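Local coordinates for DUF1436 domain-containing protein (PDB 2GKP) that is of unknown function but probably acts as an immunity protein that neutralises a toxin of contact-dependent growth inhibition, at residues N7-Y12 against L118-L123; L23-W28 against T56-A61; T49-L54 against G158-L163. All coordinates share one frame; numbering follows the deposited sequence.

Contact 1 (N7-Y12 against L118-L123); sequences NQEQDY and LHNGCL
Tyr-12 and Leu-118 form an antiparallel hydrogen-bonded pair, and this is the tight end of the contact: Leu-118 N reaches Tyr-12 O at 2.8 Å, Tyr-12 N returns to Leu-118 O at 3.0 Å, and the two CB atoms meet at 4.1 Å on the buried face. Tyr-12 OH also accepts from Asn-7 N, a nearly straight bond (173°) that ties the ring to the start of the type II turn Asn-7 to Gln-10. Toward solvent the direct backbone bonds stop. A water bridges the gap, donating to Asn-7 O and Gln-10 O and accepting from Asn-120 N. Beyond it the Asn-120 amide grips Glu-9 twice: OD1 takes the backbone Glu-9 N at 2.6 Å in the carbonyl plane, while ND2 meets Glu-9 OE2 at 3.2 Å from above the carboxylate plane, a more bent bond. The His-119 ring, swung away from its own backbone N (chi1 -179°), lies beside Asp-11, its CD2 2.9 Å from Asp-11 OD1; that oxygen is hydrogen-bonded to Trp-117 NE1. The contact joins the start of strand 11-18 to the type I' hairpin linking strands 112-119 and 122-132. Phe-6 packs edge-to-face on Tyr-12, and Leu-62 of helix 51-63 touches the same tyrosine.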
ATOM      1  N   ASN A   7     -10.118  -3.827 -14.953  1.00 27.87           N
ATOM      2  CA  ASN A   7     -10.541  -3.234 -16.220  1.00 28.41           C
ATOM      3  C   ASN A   7      -9.393  -2.623 -17.002  1.00 29.44           C
ATOM      4  O   ASN A   7      -8.455  -2.053 -16.429  1.00 29.12           O
ATOM      5  CB  ASN A   7     -11.580  -2.149 -15.971  1.00 28.34           C
ATOM      6  CG  ASN A   7     -12.827  -2.679 -15.321  1.00 29.39           C
ATOM      7  OD1 ASN A   7     -13.332  -3.733 -15.695  1.00 31.28           O
ATOM      8  ND2 ASN A   7     -13.344  -1.944 -14.342  1.00 29.51           N
ATOM      9  N   GLN A   8      -9.475  -2.722 -18.324  1.00 29.85           N
ATOM     10  CA  GLN A   8      -8.490  -2.098 -19.181  1.00 30.37           C
ATOM     11  C   GLN A   8      -8.573  -0.587 -19.058  1.00 29.54           C
ATOM     12  O   GLN A   8      -9.659  -0.010 -18.911  1.00 30.23           O
ATOM     13  CB  GLN A   8      -8.667  -2.583 -20.627  1.00 31.51           C
ATOM     14  CG  GLN A   8      -7.341  -2.969 -21.300  1.00 34.56           C
ATOM     15  CD  GLN A   8      -6.511  -4.080 -20.587  1.00 38.77           C
ATOM     16  OE1 GLN A   8      -5.446  -4.468 -21.086  1.00 39.02           O
ATOM     17  NE2 GLN A   8      -6.983  -4.576 -19.439  1.00 39.26           N
ATOM     18  N   GLU A   9      -7.411   0.044 -19.079  1.00 28.18           N
ATOM     19  CA  GLU A   9      -7.260   1.487 -18.931  1.00 27.82           C
ATOM     20  C   GLU A   9      -7.458   1.996 -17.513  1.00 25.82           C
ATOM     21  O   GLU A   9      -7.118   3.150 -17.243  1.00 27.71           O
ATOM     22  CB  GLU A   9      -8.128   2.283 -19.933  1.00 28.57           C
ATOM     23  CG  GLU A   9      -7.885   1.938 -21.415  1.00 31.02           C
ATOM     24  CD  GLU A   9      -6.411   1.912 -21.831  1.00 33.70           C
ATOM     25  OE1 GLU A   9      -5.638   2.828 -21.467  1.00 35.60           O
ATOM     26  OE2 GLU A   9      -6.026   0.966 -22.551  1.00 37.46           O
ATOM     27  N   GLN A  10      -7.951   1.144 -16.609  1.00 23.30           N
ATOM     28  CA  GLN A  10      -8.161   1.560 -15.214  1.00 21.05           C
ATOM     29  C   GLN A  10      -6.894   1.327 -14.388  1.00 19.59           C
ATOM     30  O   GLN A  10      -6.186   0.330 -14.560  1.00 21.10           O
ATOM     31  CB  GLN A  10      -9.347   0.822 -14.583  1.00 21.24           C
ATOM     32  CG  GLN A  10      -9.885   1.423 -13.287  1.00 21.27           C
ATOM     33  CD  GLN A  10     -11.204   0.795 -12.856  1.00 24.36           C
ATOM     34  OE1 GLN A  10     -12.041   0.391 -13.706  1.00 25.58           O
ATOM     35  NE2 GLN A  10     -11.406   0.708 -11.553  1.00 22.36           N
ATOM     36  N   ASP A  11      -6.625   2.292 -13.532  1.00 18.45           N
ATOM     37  CA  ASP A  11      -5.509   2.220 -12.594  1.00 16.39           C
ATOM     38  C   ASP A  11      -5.941   1.648 -11.261  1.00 15.79           C
ATOM     39  O   ASP A  11      -6.963   2.053 -10.733  1.00 15.38           O
ATOM     40  CB  ASP A  11      -4.947   3.629 -12.364  1.00 18.48           C
ATOM     41  CG  ASP A  11      -4.427   4.240 -13.643  1.00 19.94           C
ATOM     42  OD1 ASP A  11      -3.438   3.700 -14.193  1.00 19.82           O
ATOM     43  OD2 ASP A  11      -5.039   5.241 -14.090  1.00 23.21           O
ATOM     44  N   TYR A  12      -5.129   0.740 -10.717  1.00 13.30           N
ATOM     45  CA  TYR A  12      -5.361   0.222  -9.380  1.00 12.53           C
ATOM     46  C   TYR A  12      -4.093   0.423  -8.586  1.00 11.65           C
ATOM     47  O   TYR A  12      -3.000   0.144  -9.082  1.00 12.40           O
ATOM     48  CB  TYR A  12      -5.723  -1.276  -9.434  1.00 12.45           C
ATOM     49  CG  TYR A  12      -6.911  -1.586 -10.318  1.00 12.74           C
ATOM     50  CD1 TYR A  12      -8.170  -1.717  -9.764  1.00 13.61           C
ATOM     51  CD2 TYR A  12      -6.775  -1.678 -11.699  1.00 13.98           C
ATOM     52  CE1 TYR A  12      -9.302  -1.978 -10.574  1.00 15.74           C
ATOM     53  CE2 TYR A  12      -7.883  -1.938 -12.511  1.00 16.10           C
ATOM     54  CZ  TYR A  12      -9.126  -2.084 -11.927  1.00 14.73           C
ATOM     55  OH  TYR A  12     -10.236  -2.346 -12.708  1.00 18.18           O
ATOM     56  N   LEU A 118      -1.061  -1.061 -10.682  1.00 11.41           N
ATOM     57  CA  LEU A 118      -1.468  -1.957 -11.769  1.00 12.88           C
ATOM     58  C   LEU A 118      -2.202  -1.180 -12.853  1.00 13.69           C
ATOM     59  O   LEU A 118      -3.129  -0.450 -12.570  1.00 13.39           O
ATOM     60  CB  LEU A 118      -2.427  -3.001 -11.208  1.00 12.71           C
ATOM     61  CG  LEU A 118      -3.075  -3.978 -12.220  1.00 11.62           C
ATOM     62  CD1 LEU A 118      -2.019  -4.807 -12.923  1.00 12.43           C
ATOM     63  CD2 LEU A 118      -4.042  -4.880 -11.469  1.00 13.81           C
ATOM     64  N   HIS A 119      -1.801  -1.403 -14.096  1.00 14.99           N
ATOM     65  CA  HIS A 119      -2.433  -0.731 -15.233  1.00 16.89           C
ATOM     66  C   HIS A 119      -2.211  -1.598 -16.458  1.00 16.75           C
ATOM     67  O   HIS A 119      -1.068  -1.940 -16.770  1.00 16.65           O
ATOM     68  CB  HIS A 119      -1.804   0.650 -15.454  1.00 17.97           C
ATOM     69  CG  HIS A 119      -2.413   1.406 -16.591  1.00 21.44           C
ATOM     70  ND1 HIS A 119      -1.861   1.437 -17.852  1.00 24.93           N
ATOM     71  CD2 HIS A 119      -3.553   2.129 -16.656  1.00 24.05           C
ATOM     72  CE1 HIS A 119      -2.622   2.181 -18.639  1.00 24.87           C
ATOM     73  NE2 HIS A 119      -3.662   2.601 -17.944  1.00 27.59           N
ATOM     74  N   ASN A 120      -3.310  -2.000 -17.109  1.00 17.89           N
ATOM     75  CA  ASN A 120      -3.253  -2.871 -18.285  1.00 19.08           C
ATOM     76  C   ASN A 120      -2.321  -4.060 -18.096  1.00 17.62           C
ATOM     77  O   ASN A 120      -1.482  -4.395 -18.952  1.00 18.57           O
ATOM     78  CB  ASN A 120      -2.874  -2.060 -19.529  1.00 20.24           C
ATOM     79  CG  ASN A 120      -3.950  -1.051 -19.915  1.00 23.62           C
ATOM     80  OD1 ASN A 120      -5.096  -1.128 -19.463  1.00 29.67           O
ATOM     81  ND2 ASN A 120      -3.575  -0.073 -20.743  1.00 27.77           N
ATOM     82  N   GLY A 121      -2.506  -4.700 -16.948  1.00 16.38           N
ATOM     83  CA  GLY A 121      -1.833  -5.941 -16.663  1.00 15.28           C
ATOM     84  C   GLY A 121      -0.414  -5.765 -16.152  1.00 15.33           C
ATOM     85  O   GLY A 121       0.179  -6.726 -15.751  1.00 15.92           O
ATOM     86  N   CYS A 122       0.117  -4.546 -16.151  1.00 15.10           N
ATOM     87  CA  CYS A 122       1.480  -4.313 -15.733  0.50 14.76           C
ATOM     88  C   CYS A 122       1.509  -3.900 -14.272  1.00 13.97           C
ATOM     89  O   CYS A 122       0.816  -2.960 -13.903  1.00 13.40           O
ATOM     90  CB  CYS A 122       2.108  -3.200 -16.564  0.50 15.72           C
ATOM     91  SG  CYS A 122       3.827  -2.949 -16.170  0.50 19.10           S
ATOM     92  N   LEU A 123       2.321  -4.609 -13.486  1.00 13.32           N
ATOM     93  CA  LEU A 123       2.500  -4.295 -12.054  1.00 12.58           C
ATOM     94  C   LEU A 123       3.819  -3.560 -11.840  1.00 12.58           C
ATOM     95  O   LEU A 123       4.890  -4.151 -12.049  1.00 14.74           O
ATOM     96  CB  LEU A 123       2.505  -5.581 -11.221  1.00 13.44           C
ATOM     97  CG  LEU A 123       1.161  -6.267 -11.131  1.00 14.73           C
ATOM     98  CD1 LEU A 123       1.378  -7.716 -10.733  1.00 17.52           C
ATOM     99  CD2 LEU A 123       0.315  -5.529 -10.085  1.00 17.21           C
TER
HETATM  100  O   HOH W   1      -5.919  -1.939 -15.680  1.00 20.97           O
HETATM  101  O   HOH W   2      -4.922   5.302 -18.862  1.00 54.11           O

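Contact 2 (L23-W28 against T56-A61); sequences LIIQTW and TTVLQA
Ile-25 points from strand 23-28 at helix 56-61 and meets it with both branches. Its CG2, anti to the backbone N, touches Ala-61 CB and Val-58 CG2, each 3.8 Å away. CG1, turned beside the backbone N (chi1 -61°), runs past Thr-57 CG2 at 4.0 Å, and CD1 reaches on to Val-58 CG2. The Ile-25 and Val-58 side chains stand at about a right angle, and one valine methyl serves both isoleucine branches, whereas Thr-57 offers its methyl and keeps its hydroxyl for Thr-53 O one helical turn back. Further along the strand the backbones close in, the CA atoms of Thr-27 and Ala-61 being 4.6 Å apart. There Thr-27 OG1, which lies beside its own backbone N, donates to Ala-61 O at 2.7 Å. The hydroxyl approaches well off the C=O direction, with an angle of 112° at the oxygen, and Ala-61 CB sits 3.6 Å from the same OG1. The segment axes run 23° from parallel and come within 7.7 Å. Chemically the contact is thus a buried hydrocarbon patch ended by one polar bond: the threonine hydroxyl and a helix carbonyl pair with each other inside the protein, where water has little access.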
ATOM      1  N   LEU A  23       3.881  -6.994   8.391  1.00 11.07           N
ATOM      2  CA  LEU A  23       3.558  -6.468   7.049  1.00 10.09           C
ATOM      3  C   LEU A  23       2.137  -5.887   7.078  1.00  9.64           C
ATOM      4  O   LEU A  23       1.288  -6.432   7.777  1.00 10.80           O
ATOM      5  CB  LEU A  23       3.620  -7.579   5.989  1.00 11.13           C
ATOM      6  CG  LEU A  23       4.805  -8.539   6.074  1.00 11.59           C
ATOM      7  CD1 LEU A  23       4.690  -9.601   4.984  1.00 12.97           C
ATOM      8  CD2 LEU A  23       6.115  -7.765   5.925  1.00 14.05           C
ATOM      9  N   ILE A  24       1.909  -4.772   6.374  1.00 10.40           N
ATOM     10  CA  ILE A  24       0.640  -4.058   6.443  1.00 11.21           C
ATOM     11  C   ILE A  24       0.270  -3.723   5.002  1.00 11.06           C
ATOM     12  O   ILE A  24       0.914  -2.903   4.355  1.00 11.82           O
ATOM     13  CB  ILE A  24       0.766  -2.785   7.315  1.00 11.34           C
ATOM     14  CG1 ILE A  24       1.399  -3.113   8.685  1.00 13.76           C
ATOM     15  CG2 ILE A  24      -0.622  -2.154   7.457  1.00 13.79           C
ATOM     16  CD1 ILE A  24       2.308  -2.062   9.211  1.00 19.00           C
ATOM     17  N   ILE A  25      -0.762  -4.396   4.480  1.00 11.43           N
ATOM     18  CA  ILE A  25      -1.129  -4.251   3.075  1.00 12.15           C
ATOM     19  C   ILE A  25      -2.396  -3.404   3.021  1.00 12.02           C
ATOM     20  O   ILE A  25      -3.353  -3.618   3.783  1.00 13.22           O
ATOM     21  CB  ILE A  25      -1.406  -5.617   2.430  1.00 12.73           C
ATOM     22  CG1 ILE A  25      -0.178  -6.518   2.459  1.00 16.38           C
ATOM     23  CG2 ILE A  25      -1.924  -5.424   1.014  1.00 15.03           C
ATOM     24  CD1 ILE A  25       1.034  -5.888   2.165  1.00 21.92           C
ATOM     25  N   GLN A  26      -2.400  -2.423   2.131  1.00 11.85           N
ATOM     26  CA  GLN A  26      -3.473  -1.453   2.130  1.00 12.39           C
ATOM     27  C   GLN A  26      -3.947  -1.123   0.717  1.00 11.73           C
ATOM     28  O   GLN A  26      -3.136  -0.763  -0.132  1.00 12.70           O
ATOM     29  CB  GLN A  26      -2.907  -0.164   2.787  1.00 13.35           C
ATOM     30  CG  GLN A  26      -3.828   1.037   2.867  1.00 15.36           C
ATOM     31  CD  GLN A  26      -4.984   0.754   3.788  1.00 16.82           C
ATOM     32  OE1 GLN A  26      -4.790   0.383   4.956  1.00 16.69           O
ATOM     33  NE2 GLN A  26      -6.180   0.936   3.282  1.00 16.41           N
ATOM     34  N   THR A  27      -5.262  -1.115   0.497  1.00 12.52           N
ATOM     35  CA  THR A  27      -5.823  -0.546  -0.741  1.00 11.90           C
ATOM     36  C   THR A  27      -5.625   0.974  -0.787  1.00 12.60           C
ATOM     37  O   THR A  27      -5.803   1.644   0.227  1.00 12.38           O
ATOM     38  CB  THR A  27      -7.345  -0.811  -0.777  1.00 12.24           C
ATOM     39  OG1 THR A  27      -7.535  -2.219  -0.896  1.00 12.91           O
ATOM     40  CG2 THR A  27      -8.020  -0.129  -1.988  1.00 14.90           C
ATOM     41  N   TRP A  28      -5.246   1.491  -1.964  1.00 12.99           N
ATOM     42  CA  TRP A  28      -5.205   2.939  -2.214  1.00 12.94           C
ATOM     43  C   TRP A  28      -6.304   3.288  -3.222  1.00 12.53           C
ATOM     44  O   TRP A  28      -6.709   2.443  -4.043  1.00 12.40           O
ATOM     45  CB  TRP A  28      -3.845   3.285  -2.827  1.00 12.97           C
ATOM     46  CG  TRP A  28      -2.684   3.304  -1.889  1.00 11.94           C
ATOM     47  CD1 TRP A  28      -2.520   2.561  -0.731  1.00 12.72           C
ATOM     48  CD2 TRP A  28      -1.484   4.037  -2.063  1.00 13.00           C
ATOM     49  NE1 TRP A  28      -1.292   2.841  -0.157  1.00 13.02           N
ATOM     50  CE2 TRP A  28      -0.637   3.732  -0.957  1.00 12.60           C
ATOM     51  CE3 TRP A  28      -1.045   4.958  -3.025  1.00 13.97           C
ATOM     52  CZ2 TRP A  28       0.612   4.323  -0.795  1.00 14.55           C
ATOM     53  CZ3 TRP A  28       0.222   5.527  -2.868  1.00 17.17           C
ATOM     54  CH2 TRP A  28       1.025   5.204  -1.758  1.00 16.89           C
ATOM     55  N   THR A  56      -1.501 -12.895  -3.107  1.00 17.09           N
ATOM     56  CA  THR A  56      -2.971 -12.852  -3.071  1.00 17.37           C
ATOM     57  C   THR A  56      -3.515 -11.668  -2.294  1.00 17.02           C
ATOM     58  O   THR A  56      -4.509 -11.045  -2.688  1.00 16.22           O
ATOM     59  CB  THR A  56      -3.513 -14.191  -2.522  1.00 18.56           C
ATOM     60  OG1 THR A  56      -3.136 -15.224  -3.432  1.00 21.58           O
ATOM     61  CG2 THR A  56      -5.031 -14.199  -2.339  1.00 19.93           C
ATOM     62  N   THR A  57      -2.895 -11.365  -1.159  1.00 15.44           N
ATOM     63  CA  THR A  57      -3.394 -10.266  -0.347  1.00 15.12           C
ATOM     64  C   THR A  57      -3.224  -8.948  -1.100  1.00 14.05           C
ATOM     65  O   THR A  57      -4.109  -8.116  -1.056  1.00 14.53           O
ATOM     66  CB  THR A  57      -2.645 -10.227   1.034  1.00 14.79           C
ATOM     67  OG1 THR A  57      -2.805 -11.512   1.654  1.00 17.80           O
ATOM     68  CG2 THR A  57      -3.201  -9.149   1.950  1.00 15.58           C
ATOM     69  N   VAL A  58      -2.089  -8.756  -1.772  1.00 12.93           N
ATOM     70  CA  VAL A  58      -1.884  -7.510  -2.525  1.00 13.07           C
ATOM     71  C   VAL A  58      -2.821  -7.457  -3.732  1.00 13.03           C
ATOM     72  O   VAL A  58      -3.439  -6.403  -4.007  1.00 13.18           O
ATOM     73  CB  VAL A  58      -0.398  -7.312  -2.899  1.00 13.87           C
ATOM     74  CG1 VAL A  58      -0.230  -6.187  -3.920  1.00 16.60           C
ATOM     75  CG2 VAL A  58       0.368  -6.972  -1.632  1.00 14.79           C
ATOM     76  N   LEU A  59      -3.016  -8.585  -4.412  1.00 13.47           N
ATOM     77  CA  LEU A  59      -4.039  -8.587  -5.505  1.00 13.51           C
ATOM     78  C   LEU A  59      -5.445  -8.227  -4.998  1.00 14.02           C
ATOM     79  O   LEU A  59      -6.198  -7.474  -5.670  1.00 13.79           O
ATOM     80  CB  LEU A  59      -4.061  -9.921  -6.260  1.00 13.77           C
ATOM     81  CG  LEU A  59      -2.823 -10.178  -7.106  1.00 14.10           C
ATOM     82  CD1 LEU A  59      -2.756 -11.667  -7.485  1.00 15.78           C
ATOM     83  CD2 LEU A  59      -2.812  -9.309  -8.375  1.00 15.79           C
ATOM     84  N   GLN A  60      -5.826  -8.728  -3.809  1.00 14.83           N
ATOM     85  CA  GLN A  60      -7.128  -8.391  -3.239  0.50 14.93           C
ATOM     86  C   GLN A  60      -7.188  -6.887  -2.936  1.00 14.68           C
ATOM     87  O   GLN A  60      -8.191  -6.210  -3.127  1.00 16.38           O
ATOM     88  CB  GLN A  60      -7.374  -9.218  -1.965  0.50 15.59           C
ATOM     89  CG  GLN A  60      -7.600 -10.717  -2.266  0.50 17.12           C
ATOM     90  CD  GLN A  60      -7.563 -11.656  -1.051  0.50 19.78           C
ATOM     91  OE1 GLN A  60      -7.045 -11.335   0.037  0.50 22.39           O
ATOM     92  NE2 GLN A  60      -8.135 -12.846  -1.246  0.50 19.10           N
ATOM     93  N   ALA A  61      -6.101  -6.361  -2.391  1.00 14.16           N
ATOM     94  CA  ALA A  61      -6.068  -4.926  -2.087  1.00 13.55           C
ATOM     95  C   ALA A  61      -6.193  -4.072  -3.344  1.00 13.73           C
ATOM     96  O   ALA A  61      -6.941  -3.083  -3.363  1.00 14.19           O
ATOM     97  CB  ALA A  61      -4.784  -4.559  -1.314  1.00 13.58           C
TER

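Contact 3 (T49-L54 against G158-L163); sequences TDNETL and GLKLAL
Lys-160 and Thr-49 make the polar link between the two segments: Lys-160 NZ donates to the backbone Thr-49 O at 2.7 Å, arriving nearly along the C=O axis (165° at the oxygen). The lysine chain is extended beyond CG, all its later torsions near 180°, and this full length carries the ammonium from helix 158-163 to the residues just before helix 51-63. Asn-51 lies along the way. Its OD1 is 3.0 Å from Lys-160 CE and also close to NZ, so the amide oxygen faces the end of the lysine, where its partial negative charge would probably favour the cation. Apolar packing forms the more buried part. Leu-54 CD2 touches Lys-160 CG at 3.6 Å and Leu-159 CB at 3.8 Å, fitting against the root of one side chain and the stem of the other, while Leu-159 CD1 reaches Leu-54 CG at 3.9 Å. Lys-160 therefore has a double role, with hydrocarbon against leucine near its base and charge against oxygen at its end. Bonds within the segment hold the start of helix 51-63. Asp-50 is the N-cap residue: its OD2 accepts from Thr-53 N, the capping bond, at 3.1 Å, from above the carboxylate plane, and its OD1 also takes the Thr-53 hydroxyl at 2.6 Å. The contact sets the first turn of helix 51-63 against helix 152-164, with Asn-51 also touching Glu-153 and Ala-157. Beneath the helices lies the sheet: Leu-54 rests on Tyr-16 of strand 11-18, and Leu-159 on Ile-116 and Ile-125 of strands 112-119 and 122-132.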
ATOM      1  N   THR A  49       5.354 -14.398   6.007  1.00 15.28           N
ATOM      2  CA  THR A  49       4.207 -14.882   5.254  0.60 16.31           C
ATOM      3  C   THR A  49       4.687 -15.477   3.952  1.00 17.05           C
ATOM      4  O   THR A  49       5.590 -14.935   3.331  1.00 16.79           O
ATOM      5  CB  THR A  49       3.284 -13.722   4.935  0.60 16.14           C
ATOM      6  OG1 THR A  49       2.782 -13.213   6.147  0.60 16.69           O
ATOM      7  CG2 THR A  49       2.085 -14.195   4.134  0.60 16.49           C
ATOM      8  N   ASP A  50       4.062 -16.577   3.536  1.00 18.64           N
ATOM      9  CA  ASP A  50       4.486 -17.181   2.305  1.00 19.81           C
ATOM     10  C   ASP A  50       4.169 -16.298   1.106  1.00 19.14           C
ATOM     11  O   ASP A  50       3.268 -15.447   1.163  1.00 19.84           O
ATOM     12  CB  ASP A  50       3.872 -18.566   2.156  1.00 21.22           C
ATOM     13  CG  ASP A  50       2.439 -18.510   1.837  1.00 25.61           C
ATOM     14  OD1 ASP A  50       1.596 -18.444   2.757  1.00 29.01           O
ATOM     15  OD2 ASP A  50       2.155 -18.575   0.622  1.00 28.24           O
ATOM     16  N   ASN A  51       4.944 -16.467   0.049  1.00 18.25           N
ATOM     17  CA  ASN A  51       4.767 -15.627  -1.142  1.00 18.08           C
ATOM     18  C   ASN A  51       3.345 -15.706  -1.721  1.00 18.28           C
ATOM     19  O   ASN A  51       2.795 -14.691  -2.132  1.00 19.01           O
ATOM     20  CB  ASN A  51       5.801 -15.984  -2.180  1.00 19.28           C
ATOM     21  CG  ASN A  51       7.188 -15.501  -1.788  1.00 20.53           C
ATOM     22  OD1 ASN A  51       7.312 -14.719  -0.858  1.00 25.80           O
ATOM     23  ND2 ASN A  51       8.211 -15.944  -2.489  1.00 23.23           N
ATOM     24  N   GLU A  52       2.742 -16.895  -1.745  1.00 19.32           N
ATOM     25  CA  GLU A  52       1.396 -16.995  -2.299  0.50 19.52           C
ATOM     26  C   GLU A  52       0.368 -16.163  -1.498  1.00 19.61           C
ATOM     27  O   GLU A  52      -0.488 -15.478  -2.114  1.00 19.66           O
ATOM     28  CB  GLU A  52       1.014 -18.479  -2.476  0.50 20.23           C
ATOM     29  CG  GLU A  52      -0.141 -18.749  -3.438  0.50 20.53           C
ATOM     30  CD  GLU A  52      -1.482 -18.561  -2.762  0.50 21.72           C
ATOM     31  OE1 GLU A  52      -1.495 -18.610  -1.520  0.50 22.84           O
ATOM     32  OE2 GLU A  52      -2.519 -18.374  -3.444  0.50 23.20           O
ATOM     33  N   THR A  53       0.479 -16.128  -0.165  1.00 18.80           N
ATOM     34  CA  THR A  53      -0.447 -15.359   0.657  1.00 19.18           C
ATOM     35  C   THR A  53      -0.167 -13.863   0.449  1.00 17.96           C
ATOM     36  O   THR A  53      -1.099 -13.056   0.367  1.00 18.68           O
ATOM     37  CB  THR A  53      -0.323 -15.735   2.181  1.00 19.23           C
ATOM     38  OG1 THR A  53      -0.600 -17.135   2.333  1.00 22.21           O
ATOM     39  CG2 THR A  53      -1.319 -14.957   3.030  1.00 20.74           C
ATOM     40  N   LEU A  54       1.099 -13.489   0.376  1.00 17.42           N
ATOM     41  CA  LEU A  54       1.447 -12.087   0.201  1.00 17.06           C
ATOM     42  C   LEU A  54       0.967 -11.598  -1.186  1.00 16.12           C
ATOM     43  O   LEU A  54       0.313 -10.538  -1.293  1.00 15.20           O
ATOM     44  CB  LEU A  54       2.958 -11.899   0.336  1.00 16.53           C
ATOM     45  CG  LEU A  54       3.523 -10.475   0.136  1.00 16.63           C
ATOM     46  CD1 LEU A  54       2.761  -9.472   1.055  1.00 17.57           C
ATOM     47  CD2 LEU A  54       5.035 -10.399   0.288  1.00 19.05           C
ATOM     48  N   GLY A 158       8.216 -10.846  -5.838  1.00 18.24           N
ATOM     49  CA  GLY A 158       8.620  -9.536  -6.308  1.00 17.04           C
ATOM     50  C   GLY A 158       8.321  -8.477  -5.258  1.00 16.13           C
ATOM     51  O   GLY A 158       9.063  -7.511  -5.121  1.00 16.48           O
ATOM     52  N   LEU A 159       7.278  -8.674  -4.469  1.00 15.41           N
ATOM     53  CA  LEU A 159       7.006  -7.737  -3.363  1.00 15.84           C
ATOM     54  C   LEU A 159       8.113  -7.752  -2.324  1.00 15.25           C
ATOM     55  O   LEU A 159       8.553  -6.687  -1.847  1.00 14.94           O
ATOM     56  CB  LEU A 159       5.665  -8.047  -2.692  1.00 16.05           C
ATOM     57  CG  LEU A 159       4.488  -7.775  -3.643  1.00 17.20           C
ATOM     58  CD1 LEU A 159       3.277  -8.620  -3.278  1.00 17.33           C
ATOM     59  CD2 LEU A 159       4.157  -6.304  -3.580  1.00 17.21           C
ATOM     60  N   LYS A 160       8.549  -8.962  -1.954  1.00 16.46           N
ATOM     61  CA  LYS A 160       9.607  -9.101  -0.958  1.00 16.86           C
ATOM     62  C   LYS A 160      10.919  -8.526  -1.497  1.00 16.00           C
ATOM     63  O   LYS A 160      11.697  -7.907  -0.749  1.00 15.59           O
ATOM     64  CB  LYS A 160       9.757 -10.584  -0.577  1.00 16.50           C
ATOM     65  CG  LYS A 160       8.600 -11.031   0.275  1.00 19.15           C
ATOM     66  CD  LYS A 160       8.859 -12.393   0.911  1.00 19.23           C
ATOM     67  CE  LYS A 160       7.602 -12.987   1.533  1.00 21.76           C
ATOM     68  NZ  LYS A 160       7.870 -14.383   2.078  1.00 23.88           N
ATOM     69  N   LEU A 161      11.159  -8.706  -2.789  1.00 15.09           N
ATOM     70  CA  LEU A 161      12.330  -8.152  -3.437  1.00 14.88           C
ATOM     71  C   LEU A 161      12.296  -6.632  -3.363  1.00 14.50           C
ATOM     72  O   LEU A 161      13.306  -5.977  -3.013  1.00 14.67           O
ATOM     73  CB  LEU A 161      12.415  -8.608  -4.895  1.00 16.70           C
ATOM     74  CG  LEU A 161      13.567  -8.070  -5.740  1.00 16.89           C
ATOM     75  CD1 LEU A 161      14.942  -8.440  -5.132  1.00 18.23           C
ATOM     76  CD2 LEU A 161      13.494  -8.556  -7.177  1.00 18.94           C
ATOM     77  N   ALA A 162      11.140  -6.041  -3.676  1.00 13.59           N
ATOM     78  CA  ALA A 162      11.063  -4.599  -3.606  1.00 13.01           C
ATOM     79  C   ALA A 162      11.264  -4.110  -2.169  1.00 12.06           C
ATOM     80  O   ALA A 162      11.928  -3.093  -1.958  1.00 11.25           O
ATOM     81  CB  ALA A 162       9.730  -4.096  -4.160  1.00 12.82           C
ATOM     82  N   LEU A 163      10.673  -4.797  -1.185  1.00 11.31           N
ATOM     83  CA  LEU A 163      10.894  -4.417   0.215  1.00 12.26           C
ATOM     84  C   LEU A 163      12.400  -4.447   0.551  1.00 12.85           C
ATOM     85  O   LEU A 163      12.923  -3.551   1.249  1.00 10.87           O
ATOM     86  CB  LEU A 163      10.071  -5.326   1.131  1.00 13.06           C
ATOM     87  CG  LEU A 163      10.393  -5.170   2.599  1.00 16.45           C
ATOM     88  CD1 LEU A 163       9.931  -3.825   2.983  1.00 18.34           C
ATOM     89  CD2 LEU A 163       9.626  -6.221   3.399  1.00 17.70           C
TER

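In the fold
Contacts 2 and 3 share helix 51-63 and touch directly: Val-58 CG2 lies 3.7 Å from Leu-159 CD1, and Ile-25 CD1 4.1 Å from Leu-54 CD1, so hydrophobic packing runs on from one to the other, their centres about 11 Å apart. Contact 1 sits apart, its centre about 16 Å from that of contact 2 and about 20 Å from that of contact 3, but strands 11-18 and 23-30, neighbours in one antiparallel sheet, connect it with contact 2. Along the chain contact 2 is nested within the loop closed by contact 1, while contact 3 crosses both. A sodium ion lies about 4 Å from the side chain of Gln-26 in contact 2.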